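PDB 5V8S: flavoprotein from Thermotoga maritima, which probably transfers electrons from a flavin-binding domain to a di-iron site and so acts as an oxidoreductase of the flavodiiron family. Local coordinates for residues I32-I37 with G71-E76; V43-E48 with R307-E312; E48-N53 with G183-P188; K267-Y272 with V298-S303. The protein carries 1 engineered substitution. All blocks are in the same frame, centred on the assembly; numbering follows the deposited sequence.

Interaction 1. Residues I32-I37 with G71-E76; sequences IDDDRI and GNYAKE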
loop_
_atom_site.group_PDB
_atom_site.type_symbol
_atom_site.label_atom_id
_atom_site.label_comp_id
_atom_site.label_asym_id
_atom_site.label_seq_id
_atom_site.Cartn_x
_atom_site.Cartn_y
_atom_site.Cartn_z
ATOM N N ILE A 32 -8.374 -22.061 17.780
ATOM C CA ILE A 32 -8.493 -22.320 16.347
ATOM C C ILE A 32 -7.369 -21.586 15.621
ATOM O O ILE A 32 -7.040 -20.442 15.958
ATOM C CB ILE A 32 -9.891 -21.976 15.794
ATOM C CG1 ILE A 32 -10.014 -22.497 14.363
ATOM C CG2 ILE A 32 -10.183 -20.478 15.874
ATOM C CD1 ILE A 32 -11.415 -22.463 13.808
ATOM N N ASP A 33 -6.739 -22.272 14.684
ATOM C CA ASP A 33 -5.607 -21.734 13.927
ATOM C C ASP A 33 -6.125 -21.192 12.594
ATOM O O ASP A 33 -6.461 -21.967 11.693
ATOM C CB ASP A 33 -4.553 -22.827 13.741
ATOM C CG ASP A 33 -3.824 -23.148 15.027
ATOM O OD1 ASP A 33 -4.122 -22.490 16.037
ATOM O OD2 ASP A 33 -2.953 -24.038 15.022
ATOM N N ASP A 34 -6.174 -19.863 12.465
ATOM C CA ASP A 34 -6.734 -19.222 11.269
ATOM C C ASP A 34 -5.646 -19.174 10.204
ATOM O O ASP A 34 -4.798 -18.278 10.195
ATOM C CB ASP A 34 -7.259 -17.826 11.595
ATOM C CG ASP A 34 -8.063 -17.228 10.462
ATOM O OD1 ASP A 34 -8.067 -17.834 9.378
ATOM O OD2 ASP A 34 -8.672 -16.165 10.661
ATOM N N ASP A 35 -5.683 -20.141 9.297
ATOM C CA ASP A 35 -4.797 -20.149 8.141
ATOM C C ASP A 35 -5.479 -19.626 6.880
ATOM O O ASP A 35 -4.919 -19.759 5.786
ATOM C CB ASP A 35 -4.197 -21.538 7.902
ATOM C CG ASP A 35 -5.239 -22.596 7.632
ATOM O OD1 ASP A 35 -6.443 -22.314 7.748
ATOM O OD2 ASP A 35 -4.842 -23.731 7.300
ATOM N N ARG A 36 -6.673 -19.043 7.006
ATOM C CA ARG A 36 -7.355 -18.439 5.865
ATOM C C ARG A 36 -7.051 -16.954 5.752
ATOM O O ARG A 36 -6.869 -16.438 4.642
ATOM C CB ARG A 36 -8.873 -18.638 5.975
ATOM C CG ARG A 36 -9.351 -20.085 5.848
ATOM C CD ARG A 36 -10.890 -20.171 5.900
ATOM N NE ARG A 36 -11.371 -21.515 6.220
ATOM C CZ ARG A 36 -12.625 -21.803 6.563
ATOM N NH1 ARG A 36 -13.544 -20.844 6.634
ATOM N NH2 ARG A 36 -12.965 -23.053 6.830
ATOM N N ILE A 37 -6.983 -16.262 6.886
ATOM C CA ILE A 37 -6.765 -14.824 6.889
ATOM C C ILE A 37 -5.409 -14.511 6.271
ATOM O O ILE A 37 -4.433 -15.253 6.445
ATOM C CB ILE A 37 -6.890 -14.304 8.332
ATOM C CG1 ILE A 37 -6.869 -12.779 8.374
ATOM C CG2 ILE A 37 -5.774 -14.888 9.226
ATOM C CD1 ILE A 37 -7.501 -12.215 9.630
ATOM N N GLY A 71 -16.113 -14.616 13.950
ATOM C CA GLY A 71 -17.468 -15.018 13.602
ATOM C C GLY A 71 -17.565 -16.047 12.494
ATOM O O GLY A 71 -18.507 -16.843 12.473
ATOM N N ASN A 72 -16.632 -16.027 11.529
ATOM C CA ASN A 72 -16.673 -17.029 10.470
ATOM C C ASN A 72 -16.400 -18.440 10.977
ATOM O O ASN A 72 -16.608 -19.400 10.228
ATOM C CB ASN A 72 -15.740 -16.660 9.296
ATOM C CG ASN A 72 -14.301 -16.418 9.724
ATOM O OD1 ASN A 72 -14.036 -15.820 10.755
ATOM N ND2 ASN A 72 -13.359 -16.871 8.907
ATOM N N TYR A 73 -15.977 -18.584 12.235
ATOM C CA TYR A 73 -15.719 -19.880 12.839
ATOM C C TYR A 73 -16.705 -20.194 13.971
ATOM O O TYR A 73 -16.416 -21.029 14.834
ATOM C CB TYR A 73 -14.276 -19.920 13.341
ATOM C CG TYR A 73 -13.226 -19.798 12.246
ATOM C CD1 TYR A 73 -13.136 -20.750 11.246
ATOM C CD2 TYR A 73 -12.322 -18.743 12.225
ATOM C CE1 TYR A 73 -12.183 -20.654 10.242
ATOM C CE2 TYR A 73 -11.343 -18.640 11.226
ATOM C CZ TYR A 73 -11.284 -19.600 10.238
ATOM O OH TYR A 73 -10.337 -19.507 9.230
ATOM N N ALA A 74 -17.875 -19.542 13.981
ATOM C CA ALA A 74 -18.821 -19.703 15.088
ATOM C C ALA A 74 -19.361 -21.127 15.177
ATOM O O ALA A 74 -19.532 -21.664 16.277
ATOM C CB ALA A 74 -19.964 -18.698 14.945
ATOM N N LYS A 75 -19.653 -21.748 14.036
ATOM C CA LYS A 75 -20.137 -23.125 14.051
ATOM C C LYS A 75 -19.076 -24.053 14.611
ATOM O O LYS A 75 -19.375 -24.941 15.423
ATOM C CB LYS A 75 -20.528 -23.560 12.634
ATOM C CG LYS A 75 -20.858 -25.056 12.492
ATOM C CD LYS A 75 -20.662 -25.552 11.061
ATOM C CE LYS A 75 -20.407 -27.056 11.029
ATOM N NZ LYS A 75 -21.519 -27.825 11.654
ATOM N N GLU A 76 -17.828 -23.860 14.181
ATOM C CA GLU A 76 -16.723 -24.652 14.698
ATOM C C GLU A 76 -16.561 -24.444 16.200
ATOM O O GLU A 76 -16.266 -25.393 16.938
ATOM C CB GLU A 76 -15.440 -24.275 13.952
ATOM C CG GLU A 76 -15.392 -24.731 12.489
ATOM C CD GLU A 76 -15.990 -23.732 11.495
ATOM O OE1 GLU A 76 -16.708 -22.797 11.902
ATOM O OE2 GLU A 76 -15.726 -23.886 10.280
HETATM O O HOH W 1 -10.685 -15.564 8.999
HETATM O O HOH W 2 -14.287 -18.260 6.329
HETATM O O HOH W 3 -15.903 -21.646 8.563
#
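Y73, at the N-cap position of helix 74-82, reaches from the start of that helix to the Asx turn that follows strand 26-34, within the metallo-beta-lactamase-like part of the chain. From CB outward its neighbours change from apolar to polar. CB and CG lie close to the CD1 methyl of I32, which sits over one face of the ring, with I32 CD1 3.5 Å from Y73 CD1. I32 gets there through an extended side chain, CG1 anti to the backbone N (chi1 -170°). The opposite face carries the amide nitrogen of N72, offset toward the rim. Further out, Y73 CE1 lies beneath the centre of the R36 guanidinium, whose plane is turned 53° from the ring, while the D34 carboxylate stands at the ring edge near CE2, its plane nearly perpendicular to the ring. At the tip, Y73 OH is packed against R36 CD and donates a 2.8 Å hydrogen bond to D34 OD1, arriving from well above the carboxylate plane. The same oxygen takes the backbone N-H groups of R36 and I37, so three donors grip it and hold the turn in shape; D34 OD2 goes to Y52 of the adjacent strand. R36 and E76 do not pair directly. A water 2.8 Å from E76 OE2 donates to it and to N72 O, and accepts from R36 NH1 at 3.2 Å.

Interaction 2. Residues V43-E48 with R307-E312; sequences VWEIPE and RPAISE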
loop_
_atom_site.group_PDB
_atom_site.type_symbol
_atom_site.label_atom_id
_atom_site.label_comp_id
_atom_site.label_asym_id
_atom_site.label_seq_id
_atom_site.Cartn_x
_atom_site.Cartn_y
_atom_site.Cartn_z
ATOM N N VAL A 43 -5.373 -5.140 6.857
ATOM C CA VAL A 43 -4.194 -4.397 6.419
ATOM C C VAL A 43 -2.850 -5.090 6.640
ATOM O O VAL A 43 -1.975 -4.986 5.773
ATOM C CB VAL A 43 -4.191 -2.947 6.944
ATOM C CG1 VAL A 43 -4.373 -2.904 8.390
ATOM C CG2 VAL A 43 -2.899 -2.195 6.553
ATOM N N TRP A 44 -2.645 -5.771 7.772
ATOM C CA TRP A 44 -1.309 -6.255 8.134
ATOM C C TRP A 44 -1.062 -7.640 7.546
ATOM O O TRP A 44 -1.761 -8.600 7.862
ATOM C CB TRP A 44 -1.100 -6.250 9.649
ATOM C CG TRP A 44 -1.514 -4.974 10.262
ATOM C CD1 TRP A 44 -2.501 -4.811 11.187
ATOM C CD2 TRP A 44 -0.989 -3.668 10.004
ATOM N NE1 TRP A 44 -2.635 -3.485 11.503
ATOM C CE2 TRP A 44 -1.726 -2.760 10.785
ATOM C CE3 TRP A 44 0.009 -3.173 9.158
ATOM C CZ2 TRP A 44 -1.494 -1.380 10.756
ATOM C CZ3 TRP A 44 0.246 -1.791 9.132
ATOM C CH2 TRP A 44 -0.512 -0.917 9.927
ATOM N N GLU A 45 -0.062 -7.736 6.684
ATOM C CA GLU A 45 0.270 -8.995 6.020
ATOM C C GLU A 45 0.748 -10.034 7.030
ATOM O O GLU A 45 1.795 -9.859 7.661
ATOM C CB GLU A 45 1.375 -8.729 5.008
ATOM C CG GLU A 45 1.071 -7.610 4.006
ATOM C CD GLU A 45 1.601 -6.202 4.417
ATOM O OE1 GLU A 45 1.711 -5.889 5.636
ATOM O OE2 GLU A 45 1.894 -5.403 3.498
ATOM N N ILE A 46 -0.003 -11.128 7.157
ATOM C CA ILE A 46 0.333 -12.210 8.090
ATOM C C ILE A 46 0.244 -13.558 7.381
ATOM O O ILE A 46 -0.650 -14.361 7.666
ATOM C CB ILE A 46 -0.527 -12.166 9.378
ATOM C CG1 ILE A 46 -2.039 -12.124 9.080
ATOM C CG2 ILE A 46 -0.127 -10.977 10.212
ATOM C CD1 ILE A 46 -2.887 -12.519 10.341
ATOM N N PRO A 47 1.166 -13.862 6.470
ATOM C CA PRO A 47 1.197 -15.214 5.890
ATOM C C PRO A 47 1.340 -16.317 6.930
ATOM O O PRO A 47 0.982 -17.471 6.645
ATOM C CB PRO A 47 2.411 -15.173 4.946
ATOM C CG PRO A 47 3.222 -14.021 5.423
ATOM C CD PRO A 47 2.269 -13.018 5.990
ATOM N N GLU A 48 1.856 -16.000 8.122
ATOM C CA GLU A 48 2.025 -16.997 9.168
ATOM C C GLU A 48 0.740 -17.292 9.929
ATOM O O GLU A 48 0.730 -18.226 10.747
ATOM C CB GLU A 48 3.071 -16.526 10.172
ATOM C CG GLU A 48 2.687 -15.296 10.983
ATOM C CD GLU A 48 3.145 -13.968 10.377
ATOM O OE1 GLU A 48 2.950 -13.739 9.155
ATOM O OE2 GLU A 48 3.721 -13.155 11.142
ATOM N N ARG A 307 8.336 -5.504 -3.501
ATOM C CA ARG A 307 7.446 -4.733 -2.645
ATOM C C ARG A 307 7.440 -5.422 -1.281
ATOM O O ARG A 307 6.868 -6.509 -1.155
ATOM C CB ARG A 307 6.062 -4.765 -3.298
ATOM C CG ARG A 307 4.884 -4.291 -2.498
ATOM C CD ARG A 307 4.760 -2.809 -2.467
ATOM N NE ARG A 307 4.862 -2.177 -3.785
ATOM C CZ ARG A 307 3.838 -1.916 -4.594
ATOM N NH1 ARG A 307 2.585 -2.223 -4.260
ATOM N NH2 ARG A 307 4.078 -1.291 -5.725
ATOM N N PRO A 308 8.065 -4.851 -0.257
ATOM C CA PRO A 308 7.991 -5.452 1.079
ATOM C C PRO A 308 6.613 -5.322 1.690
ATOM O O PRO A 308 5.819 -4.452 1.340
ATOM C CB PRO A 308 8.996 -4.641 1.899
ATOM C CG PRO A 308 9.196 -3.406 1.152
ATOM C CD PRO A 308 8.994 -3.716 -0.278
ATOM N N ALA A 309 6.363 -6.192 2.648
ATOM C CA ALA A 309 5.180 -6.093 3.488
ATOM C C ALA A 309 5.384 -5.021 4.548
ATOM O O ALA A 309 6.386 -5.024 5.258
ATOM C CB ALA A 309 4.908 -7.431 4.171
ATOM N N ILE A 310 4.402 -4.140 4.691
ATOM C CA ILE A 310 4.536 -3.060 5.658
ATOM C C ILE A 310 4.573 -3.612 7.087
ATOM O O ILE A 310 5.227 -3.032 7.964
ATOM C CB ILE A 310 3.422 -2.019 5.440
ATOM C CG1 ILE A 310 3.255 -1.710 3.940
ATOM C CG2 ILE A 310 3.720 -0.746 6.232
ATOM C CD1 ILE A 310 4.485 -1.168 3.215
ATOM N N SER A 311 3.913 -4.750 7.341
ATOM C CA SER A 311 3.962 -5.367 8.667
ATOM C C SER A 311 5.365 -5.836 9.028
ATOM O O SER A 311 5.727 -5.841 10.207
ATOM C CB SER A 311 2.977 -6.533 8.723
ATOM O OG SER A 311 3.360 -7.572 7.837
ATOM N N GLU A 312 6.157 -6.246 8.037
ATOM C CA GLU A 312 7.522 -6.681 8.301
ATOM C C GLU A 312 8.448 -5.497 8.554
ATOM O O GLU A 312 9.327 -5.569 9.418
ATOM C CB GLU A 312 8.027 -7.505 7.126
ATOM C CG GLU A 312 7.345 -8.837 6.973
ATOM C CD GLU A 312 7.693 -9.792 8.107
ATOM O OE1 GLU A 312 8.887 -9.877 8.457
ATOM O OE2 GLU A 312 6.787 -10.455 8.628
#
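The carboxylate of E45 meets the first turn of helix 310-316 and takes two of its backbone N-H groups, one on each oxygen. S311 N donates to E45 OE1 at 3.0 Å, on the syn side of the carboxylate though tilted out of its plane, and I310 N donates to E45 OE2 at 3.1 Å, from above the carboxylate plane. A third bond runs to the main chain: S311 OG donates to E45 O over 2.8 Å, in the carbonyl plane and on a lone pair. S311 is therefore held to E45 at both its backbone and its hydroxyl. The negative group lies at the N-terminal end of the helix, where the helix dipole would be expected to favour it.

Van der Waals contact fills in around these bonds. The methyl of A309, the N-cap residue, rests against the E45 side chain, with A309 CB 3.5 Å from E45 CD, and W44 CB approaches S311 CB at 4.2 Å. The E45 chain bends at its second torsion (chi2 94°), which folds the carboxylate back over A309 and toward the helix start.

Beyond this shell, K208 of helix 196-214 also bonds to E45 O, and E41 receives the indole N-H of W44; V43 and W44 form a classic beta bulge in this short hairpin. R307 meets the second subunit through V43 and Y39 of that chain. The contact thus joins the short strand 44-45 of the metallo-beta-lactamase-like part to a helix of the flavodoxin-like part, with helix 196-214 touching S311 and helix 336-348 packing against W44.

Interaction 3. Residues E48-N53 with G183-P188; sequences EGISYN and GGYLLP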
loop_
_atom_site.group_PDB
_atom_site.type_symbol
_atom_site.label_atom_id
_atom_site.label_comp_id
_atom_site.label_asym_id
_atom_site.label_seq_id
_atom_site.Cartn_x
_atom_site.Cartn_y
_atom_site.Cartn_z
ATOM N N GLU A 48 1.856 -16.000 8.122
ATOM C CA GLU A 48 2.025 -16.997 9.168
ATOM C C GLU A 48 0.740 -17.292 9.929
ATOM O O GLU A 48 0.730 -18.226 10.747
ATOM C CB GLU A 48 3.071 -16.526 10.172
ATOM C CG GLU A 48 2.687 -15.296 10.983
ATOM C CD GLU A 48 3.145 -13.968 10.377
ATOM O OE1 GLU A 48 2.950 -13.739 9.155
ATOM O OE2 GLU A 48 3.721 -13.155 11.142
ATOM N N GLY A 49 -0.322 -16.506 9.727
ATOM C CA GLY A 49 -1.581 -16.750 10.403
ATOM C C GLY A 49 -1.618 -16.229 11.828
ATOM O O GLY A 49 -0.674 -15.636 12.363
ATOM N N ILE A 50 -2.759 -16.491 12.460
ATOM C CA ILE A 50 -3.020 -16.088 13.833
ATOM C C ILE A 50 -4.025 -17.067 14.409
ATOM O O ILE A 50 -4.890 -17.582 13.695
ATOM C CB ILE A 50 -3.533 -14.632 13.897
ATOM C CG1 ILE A 50 -3.531 -14.116 15.342
ATOM C CG2 ILE A 50 -4.916 -14.510 13.230
ATOM C CD1 ILE A 50 -4.020 -12.666 15.494
ATOM N N SER A 51 -3.896 -17.346 15.708
ATOM C CA SER A 51 -4.879 -18.181 16.382
ATOM C C SER A 51 -5.867 -17.307 17.145
ATOM O O SER A 51 -5.577 -16.164 17.496
ATOM C CB SER A 51 -4.217 -19.186 17.333
ATOM O OG SER A 51 -3.795 -18.587 18.554
ATOM N N TYR A 52 -7.044 -17.874 17.405
ATOM C CA TYR A 52 -8.024 -17.294 18.333
ATOM C C TYR A 52 -8.174 -18.277 19.482
ATOM O O TYR A 52 -8.477 -19.460 19.260
ATOM C CB TYR A 52 -9.389 -16.988 17.676
ATOM C CG TYR A 52 -9.217 -16.280 16.361
ATOM C CD1 TYR A 52 -8.582 -15.050 16.301
ATOM C CD2 TYR A 52 -9.612 -16.876 15.193
ATOM C CE1 TYR A 52 -8.343 -14.408 15.086
ATOM C CE2 TYR A 52 -9.394 -16.239 13.952
ATOM C CZ TYR A 52 -8.747 -15.004 13.917
ATOM O OH TYR A 52 -8.477 -14.351 12.709
ATOM N N ASN A 53 -7.961 -17.790 20.704
ATOM C CA ASN A 53 -7.925 -18.642 21.888
ATOM C C ASN A 53 -9.033 -18.219 22.841
ATOM O O ASN A 53 -9.076 -17.058 23.251
ATOM C CB ASN A 53 -6.609 -18.497 22.664
ATOM C CG ASN A 53 -5.362 -18.727 21.808
ATOM O OD1 ASN A 53 -5.400 -19.381 20.758
ATOM N ND2 ASN A 53 -4.238 -18.191 22.277
ATOM N N GLY A 183 -0.637 -11.277 23.203
ATOM C CA GLY A 183 -0.818 -12.053 21.999
ATOM C C GLY A 183 0.340 -11.920 21.026
ATOM O O GLY A 183 1.222 -11.091 21.183
ATOM N N GLY A 184 0.295 -12.770 20.011
ATOM C CA GLY A 184 1.219 -12.698 18.895
ATOM C C GLY A 184 0.597 -13.356 17.683
ATOM O O GLY A 184 -0.370 -14.114 17.794
ATOM N N TYR A 185 1.172 -13.061 16.509
ATOM C CA TYR A 185 0.863 -13.819 15.309
ATOM C C TYR A 185 1.617 -15.152 15.352
ATOM O O TYR A 185 2.374 -15.421 16.289
ATOM C CB TYR A 185 1.289 -13.031 14.066
ATOM C CG TYR A 185 0.610 -11.693 13.873
ATOM C CD1 TYR A 185 -0.776 -11.583 13.823
ATOM C CD2 TYR A 185 1.360 -10.540 13.699
ATOM C CE1 TYR A 185 -1.398 -10.342 13.591
ATOM C CE2 TYR A 185 0.764 -9.312 13.472
ATOM C CZ TYR A 185 -0.622 -9.208 13.424
ATOM O OH TYR A 185 -1.239 -7.985 13.191
ATOM N N LEU A 186 1.413 -15.978 14.311
ATOM C CA LEU A 186 2.029 -17.298 14.113
ATOM C C LEU A 186 1.131 -18.409 14.644
ATOM O O LEU A 186 0.402 -18.226 15.628
ATOM C CB LEU A 186 3.437 -17.417 14.748
ATOM C CG LEU A 186 4.265 -18.657 14.336
ATOM C CD1 LEU A 186 4.742 -18.606 12.906
ATOM C CD2 LEU A 186 5.465 -18.855 15.265
ATOM N N LEU A 187 1.210 -19.582 14.017
ATOM C CA LEU A 187 0.487 -20.761 14.473
ATOM C C LEU A 187 1.475 -21.807 14.963
ATOM O O LEU A 187 1.764 -22.771 14.241
ATOM C CB LEU A 187 -0.337 -21.321 13.319
ATOM C CG LEU A 187 -1.323 -20.329 12.701
ATOM C CD1 LEU A 187 -1.962 -20.932 11.445
ATOM C CD2 LEU A 187 -2.364 -19.891 13.732
ATOM N N PRO A 188 2.004 -21.662 16.178
ATOM C CA PRO A 188 3.071 -22.553 16.625
ATOM C C PRO A 188 2.573 -23.977 16.778
ATOM O O PRO A 188 1.394 -24.242 17.024
ATOM C CB PRO A 188 3.486 -21.961 17.979
ATOM C CG PRO A 188 2.878 -20.610 18.034
ATOM C CD PRO A 188 1.661 -20.666 17.204
HETATM O O HOH W 4 2.371 -20.184 11.295
HETATM O O HOH W 5 -1.334 -16.556 16.844
#
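The ring of Y185 and the carboxylate of E48 stand 72° apart, and neither is laid flat on the other. E48 OE2 approaches Y185 at its CB, 3.8 Å away, and reaches the ring obliquely, as do G49 O and the I50 CD1 methyl. I50 CD1 lies 3.8 Å from Y185 CD1; having CG1 anti to the backbone N (chi1 -168°) brings this methyl obliquely against the CD1 side of the ring. Elsewhere, Y209 meets the Y185 ring edge-to-face and T212 pairs with its hydroxyl.

A single direct hydrogen bond joins the two backbones, L186 N to G49 O at 2.9 Å, its donor raised above the carbonyl plane. The next residue, L187, presses its CD2 methyl against the strand's main chain, 3.3 Å from I50 C. E48 CB and CG pack over L186.

Two waters complete the joint. One donates to E48 O and accepts from L187 N at 3.0 Å; another accepts from S51 N and donates to G184 O and L186 O, the latter at 2.7 Å. Strand 50-59 thus begins beside the loop that follows strand 175-179, close to the di-iron site: I50 touches the iron-pocket residue H240, and S51 O accepts from H240 ND1. Across the contact one direct backbone bond is supplemented by two water bridges, while the charge of E48 is directed to H205 and K208, which would be expected to favour its ionised form.

Interaction 4. Residues K267-Y272 with V298-S303; sequences KVTVIY and VVYKFS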
loop_
_atom_site.group_PDB
_atom_site.type_symbol
_atom_site.label_atom_id
_atom_site.label_comp_id
_atom_site.label_asym_id
_atom_site.label_seq_id
_atom_site.Cartn_x
_atom_site.Cartn_y
_atom_site.Cartn_z
ATOM N N LYS A 267 22.026 -3.172 15.000
ATOM C CA LYS A 267 20.892 -3.285 14.082
ATOM C C LYS A 267 20.495 -1.914 13.536
ATOM O O LYS A 267 20.175 -0.996 14.297
ATOM C CB LYS A 267 19.692 -3.935 14.774
ATOM C CG LYS A 267 18.507 -4.072 13.826
ATOM C CD LYS A 267 17.431 -4.996 14.382
ATOM C CE LYS A 267 16.230 -5.082 13.465
ATOM N NZ LYS A 267 15.166 -5.980 14.001
ATOM N N VAL A 268 20.475 -1.796 12.212
ATOM C CA VAL A 268 19.979 -0.614 11.518
ATOM C C VAL A 268 18.993 -1.100 10.467
ATOM O O VAL A 268 19.270 -2.073 9.758
ATOM C CB VAL A 268 21.144 0.173 10.874
ATOM C CG1 VAL A 268 20.628 1.323 10.026
ATOM C CG2 VAL A 268 22.088 0.694 11.965
ATOM N N THR A 269 17.845 -0.441 10.362
ATOM C CA THR A 269 16.868 -0.791 9.332
ATOM C C THR A 269 16.891 0.277 8.242
ATOM O O THR A 269 16.796 1.474 8.530
ATOM C CB THR A 269 15.459 -1.020 9.915
ATOM O OG1 THR A 269 15.504 -2.119 10.833
ATOM C CG2 THR A 269 14.471 -1.389 8.844
ATOM N N VAL A 270 17.056 -0.172 7.005
ATOM C CA VAL A 270 17.228 0.685 5.834
ATOM C C VAL A 270 15.998 0.490 4.964
ATOM O O VAL A 270 15.691 -0.640 4.557
ATOM C CB VAL A 270 18.489 0.303 5.050
ATOM C CG1 VAL A 270 18.683 1.247 3.858
ATOM C CG2 VAL A 270 19.707 0.317 5.961
ATOM N N ILE A 271 15.307 1.587 4.672
ATOM C CA ILE A 271 14.022 1.554 3.988
ATOM C C ILE A 271 14.094 2.556 2.843
ATOM O O ILE A 271 14.306 3.749 3.084
ATOM C CB ILE A 271 12.871 1.928 4.939
ATOM C CG1 ILE A 271 12.805 0.996 6.139
ATOM C CG2 ILE A 271 11.533 1.929 4.187
ATOM C CD1 ILE A 271 12.063 1.617 7.288
ATOM N N TYR A 272 13.893 2.093 1.613
ATOM C CA TYR A 272 13.987 3.020 0.496
ATOM C C TYR A 272 13.107 2.612 -0.669
ATOM O O TYR A 272 12.732 1.448 -0.829
ATOM C CB TYR A 272 15.437 3.187 0.027
ATOM C CG TYR A 272 16.123 1.973 -0.558
ATOM C CD1 TYR A 272 16.780 1.054 0.260
ATOM C CD2 TYR A 272 16.239 1.800 -1.928
ATOM C CE1 TYR A 272 17.434 -0.032 -0.273
ATOM C CE2 TYR A 272 16.903 0.712 -2.464
ATOM C CZ TYR A 272 17.528 -0.190 -1.637
ATOM O OH TYR A 272 18.226 -1.271 -2.160
ATOM N N VAL A 298 19.181 -4.439 8.148
ATOM C CA VAL A 298 17.996 -5.105 7.620
ATOM C C VAL A 298 17.419 -4.164 6.577
ATOM O O VAL A 298 17.228 -2.983 6.863
ATOM C CB VAL A 298 16.974 -5.374 8.738
ATOM C CG1 VAL A 298 15.748 -6.039 8.178
ATOM C CG2 VAL A 298 17.614 -6.230 9.842
ATOM N N VAL A 299 17.196 -4.663 5.366
ATOM C CA VAL A 299 16.950 -3.809 4.201
ATOM C C VAL A 299 15.577 -4.082 3.612
ATOM O O VAL A 299 15.224 -5.236 3.329
ATOM C CB VAL A 299 18.049 -3.991 3.133
ATOM C CG1 VAL A 299 17.826 -3.050 1.956
ATOM C CG2 VAL A 299 19.443 -3.768 3.749
ATOM N N TYR A 300 14.822 -3.008 3.391
ATOM C CA TYR A 300 13.515 -3.072 2.752
ATOM C C TYR A 300 13.510 -2.135 1.554
ATOM O O TYR A 300 13.648 -0.920 1.721
ATOM C CB TYR A 300 12.414 -2.683 3.735
ATOM C CG TYR A 300 12.244 -3.720 4.806
ATOM C CD1 TYR A 300 11.621 -4.922 4.519
ATOM C CD2 TYR A 300 12.717 -3.509 6.098
ATOM C CE1 TYR A 300 11.448 -5.888 5.494
ATOM C CE2 TYR A 300 12.569 -4.488 7.079
ATOM C CZ TYR A 300 11.944 -5.676 6.770
ATOM O OH TYR A 300 11.777 -6.652 7.744
ATOM N N LYS A 301 13.318 -2.691 0.364
ATOM C CA LYS A 301 13.397 -1.940 -0.879
ATOM C C LYS A 301 12.081 -2.022 -1.644
ATOM O O LYS A 301 11.602 -3.117 -1.940
ATOM C CB LYS A 301 14.513 -2.510 -1.779
ATOM C CG LYS A 301 14.613 -1.848 -3.158
ATOM C CD LYS A 301 15.248 -2.734 -4.262
ATOM C CE LYS A 301 16.305 -3.674 -3.793
ATOM N NZ LYS A 301 16.873 -4.431 -4.969
ATOM N N PHE A 302 11.527 -0.862 -2.003
ATOM C CA PHE A 302 10.415 -0.772 -2.956
ATOM C C PHE A 302 11.011 -0.500 -4.334
ATOM O O PHE A 302 11.579 0.564 -4.559
ATOM C CB PHE A 302 9.495 0.388 -2.602
ATOM C CG PHE A 302 8.769 0.228 -1.286
ATOM C CD1 PHE A 302 7.609 -0.503 -1.210
ATOM C CD2 PHE A 302 9.250 0.824 -0.146
ATOM C CE1 PHE A 302 6.936 -0.648 -0.004
ATOM C CE2 PHE A 302 8.580 0.678 1.087
ATOM C CZ PHE A 302 7.427 -0.041 1.137
ATOM N N SER A 303 10.874 -1.439 -5.250
ATOM C CA SER A 303 11.414 -1.265 -6.593
ATOM C C SER A 303 10.343 -1.623 -7.610
ATOM O O SER A 303 9.196 -1.938 -7.262
ATOM C CB SER A 303 12.634 -2.152 -6.822
ATOM O OG SER A 303 12.236 -3.511 -6.917
#
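Strands 267-273 and 296-302 run side by side in the same direction, residues 267-272 and 298-302 lying 8° apart, as the two strands of a beta-alpha-beta unit in the flavodoxin-like part. Backbone bonds come first. Five of them alternate between the strands in parallel register, beginning with V298 N to V268 O at 2.9 Å and ending with F302 N to Y272 O at 2.9 Å. Between them, V298, V270, Y300 and Y272 offer both N-H and C=O to the pairing, and CA-H groups of T269, V299, I271 and K301 supply weaker contacts to the carbonyls.

Aromatic contacts follow. The Y272 ring, with CG between backbone N and carbonyl carbon (chi1 65°), leans over its neighbour strand so that K301 CB lies over its face, 4.2 Å from the ring centroid in a CH-pi contact, while V299 CG1 meets the ring edge 3.8 Å from Y272 CE1. On the other face of the sheet the T269 CG2 methyl touches the edge of the Y300 ring, 3.9 Å from Y300 CD2.

Among salt bridges to outside residues, K267 reaches D316 and D319, and K301 reaches E306. Helix 278-292 covers the face bearing V270, Y272 and V299, and helices 310-316 and 336-348 cover the one with I271 and F302.

Overall arrangement
From the N terminus, interaction 1 closes first, joining the end of strand 26-34 to the start of helix 74-82. Interactions 2 and 3 both open inside its loop but close beyond it, and so cross it; they share E48. Interactions 1 and 3 meet on the adjacent strands 26-34 and 50-59 of one sheet. Interaction 3 closes a long loop back to residues 183-188, near the di-iron site, and is nested inside interaction 2. Interaction 4 opens and closes later, also within the loop of interaction 2, in series with interactions 1 and 3. Interaction 2 finally spans the two parts of the chain, its helix following strand 296-302 of interaction 4.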